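Local coordinates for acetylserotonin O-methyltransferase (Homo sapiens, PDB 4A6D), which transfers the methyl group of S-adenosyl-L-methionine to N-acetylserotonin, yielding melatonin and S-adenosyl-L-homocysteine, at residues S178-M183 with A245-L250. Numbering follows the deposited sequence.
Sequences SVFPLM and ADLYIL
M183 and L247 form a parallel beta bridge where strands 182-186 and 247-251 start side by side in the Rossmann-like sheet of the class I methyltransferase domain. Three hydrogen bonds tie these starts together. The carbonyl oxygen of L182 accepts two: L247 N lies in the carbonyl plane at 3.3 Å from L182 O, whereas D246 N, 2.8 Å from L182 O, stands above that plane. In return, D246 OD2 takes the amide of L182 on its anti lone pair (L182 N to D246 OD2 2.8 Å, 152° at the hydrogen); D246 OD1 forms a salt bridge with K274. With CG beside its own backbone N (chi1 -58°), D246 brings OD2 to the L182 amide and within 3.3 Å of P181 CD. Apolar packing gathers on the face of the sheet that carries M183 and L247. From the preceding loop, F180 offers one ring face, over its centre, to V179 CG1 and the other, toward the rim, to L247 CD1, a CH-pi contact 4.0 Å from the centroid. Without the ring, an alanine at F180 would probably leave a gap beside L247 CB and CD1. Extended beyond CG, M183 runs alongside L247, its SD 3.9 Å from L247 CD2 and 4.2 Å from I249 CD1.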
loop_
_atom_site.group_PDB
_atom_site.type_symbol
_atom_site.label_atom_id
_atom_site.label_comp_id
_atom_site.label_asym_id
_atom_site.label_seq_id
_atom_site.Cartn_x
_atom_site.Cartn_y
_atom_site.Cartn_z
ATOM N N SER A 178 -4.444 36.920 -17.497
ATOM C CA SER A 178 -4.010 38.323 -17.451
ATOM C C SER A 178 -5.215 39.262 -17.597
ATOM O O SER A 178 -5.160 40.424 -17.200
ATOM C CB SER A 178 -2.987 38.598 -18.552
ATOM O OG SER A 178 -3.608 38.699 -19.825
ATOM N N VAL A 179 -6.309 38.710 -18.138
ATOM C CA VAL A 179 -7.633 39.284 -18.398
ATOM C C VAL A 179 -8.397 39.625 -17.080
ATOM O O VAL A 179 -9.360 40.395 -17.101
ATOM C CB VAL A 179 -8.334 38.219 -19.301
ATOM C CG1 VAL A 179 -9.599 37.613 -18.711
ATOM C CG2 VAL A 179 -8.557 38.722 -20.707
ATOM N N PHE A 180 -7.965 39.018 -15.944
ATOM C CA PHE A 180 -8.548 39.157 -14.612
ATOM C C PHE A 180 -7.527 39.836 -13.707
ATOM O O PHE A 180 -6.753 39.152 -13.044
ATOM C CB PHE A 180 -8.897 37.765 -14.057
ATOM C CG PHE A 180 -9.728 36.894 -14.963
ATOM C CD1 PHE A 180 -11.071 37.181 -15.192
ATOM C CD2 PHE A 180 -9.188 35.743 -15.533
ATOM C CE1 PHE A 180 -11.854 36.347 -15.997
ATOM C CE2 PHE A 180 -9.965 34.912 -16.355
ATOM C CZ PHE A 180 -11.291 35.223 -16.588
ATOM N N PRO A 181 -7.471 41.167 -13.680
ATOM C CA PRO A 181 -6.468 41.842 -12.833
ATOM C C PRO A 181 -6.522 41.516 -11.340
ATOM O O PRO A 181 -5.487 41.437 -10.700
ATOM C CB PRO A 181 -6.751 43.332 -13.076
ATOM C CG PRO A 181 -7.523 43.383 -14.319
ATOM C CD PRO A 181 -8.332 42.153 -14.369
ATOM N N LEU A 182 -7.715 41.350 -10.792
ATOM C CA LEU A 182 -7.882 41.070 -9.379
ATOM C C LEU A 182 -8.397 39.636 -9.190
ATOM O O LEU A 182 -9.366 39.232 -9.841
ATOM C CB LEU A 182 -8.766 42.157 -8.763
ATOM C CG LEU A 182 -9.266 42.057 -7.319
ATOM C CD1 LEU A 182 -8.139 41.752 -6.307
ATOM C CD2 LEU A 182 -10.009 43.326 -6.948
ATOM N N MET A 183 -7.686 38.842 -8.359
ATOM C CA MET A 183 -8.027 37.428 -8.155
ATOM C C MET A 183 -8.269 37.055 -6.712
ATOM O O MET A 183 -7.769 37.715 -5.806
ATOM C CB MET A 183 -6.928 36.514 -8.731
ATOM C CG MET A 183 -6.623 36.751 -10.175
ATOM S SD MET A 183 -5.415 35.549 -10.746
ATOM C CE MET A 183 -5.137 36.126 -12.404
ATOM N N ALA A 245 -13.331 40.357 -6.566
ATOM C CA ALA A 245 -12.378 39.750 -7.497
ATOM C C ALA A 245 -13.014 39.590 -8.868
ATOM O O ALA A 245 -14.247 39.522 -8.984
ATOM C CB ALA A 245 -11.924 38.384 -6.980
ATOM N N ASP A 246 -12.161 39.549 -9.906
ATOM C CA ASP A 246 -12.567 39.381 -11.296
ATOM C C ASP A 246 -12.574 37.897 -11.559
ATOM O O ASP A 246 -13.367 37.424 -12.370
ATOM C CB ASP A 246 -11.573 40.096 -12.243
ATOM C CG ASP A 246 -11.440 41.582 -11.970
ATOM O OD1 ASP A 246 -12.467 42.275 -11.981
ATOM O OD2 ASP A 246 -10.307 42.046 -11.741
ATOM N N LEU A 247 -11.686 37.163 -10.848
ATOM C CA LEU A 247 -11.534 35.704 -10.930
ATOM C C LEU A 247 -11.508 35.058 -9.555
ATOM O O LEU A 247 -10.720 35.454 -8.683
ATOM C CB LEU A 247 -10.269 35.336 -11.726
ATOM C CG LEU A 247 -9.941 33.857 -11.910
ATOM C CD1 LEU A 247 -10.855 33.203 -12.916
ATOM C CD2 LEU A 247 -8.499 33.674 -12.312
ATOM N N TYR A 248 -12.361 34.043 -9.371
ATOM C CA TYR A 248 -12.354 33.205 -8.166
ATOM C C TYR A 248 -11.739 31.851 -8.539
ATOM O O TYR A 248 -12.153 31.253 -9.534
ATOM C CB TYR A 248 -13.766 33.070 -7.566
ATOM C CG TYR A 248 -14.254 34.388 -6.988
ATOM C CD1 TYR A 248 -13.940 34.759 -5.681
ATOM C CD2 TYR A 248 -14.937 35.311 -7.781
ATOM C CE1 TYR A 248 -14.310 35.996 -5.171
ATOM C CE2 TYR A 248 -15.324 36.558 -7.274
ATOM C CZ TYR A 248 -15.001 36.892 -5.971
ATOM O OH TYR A 248 -15.421 38.078 -5.436
ATOM N N ILE A 249 -10.697 31.413 -7.808
ATOM C CA ILE A 249 -9.998 30.140 -8.061
ATOM C C ILE A 249 -10.428 29.103 -7.035
ATOM O O ILE A 249 -10.360 29.377 -5.841
ATOM C CB ILE A 249 -8.448 30.304 -8.084
ATOM C CG1 ILE A 249 -8.004 31.469 -9.020
ATOM C CG2 ILE A 249 -7.735 28.964 -8.398
ATOM C CD1 ILE A 249 -6.460 31.827 -9.012
ATOM N N LEU A 250 -10.878 27.929 -7.485
ATOM C CA LEU A 250 -11.248 26.839 -6.567
ATOM C C LEU A 250 -10.366 25.619 -6.876
ATOM O O LEU A 250 -10.684 24.841 -7.788
ATOM C CB LEU A 250 -12.745 26.462 -6.643
ATOM C CG LEU A 250 -13.792 27.381 -6.014
ATOM C CD1 LEU A 250 -15.179 26.891 -6.361
ATOM C CD2 LEU A 250 -13.688 27.401 -4.507
#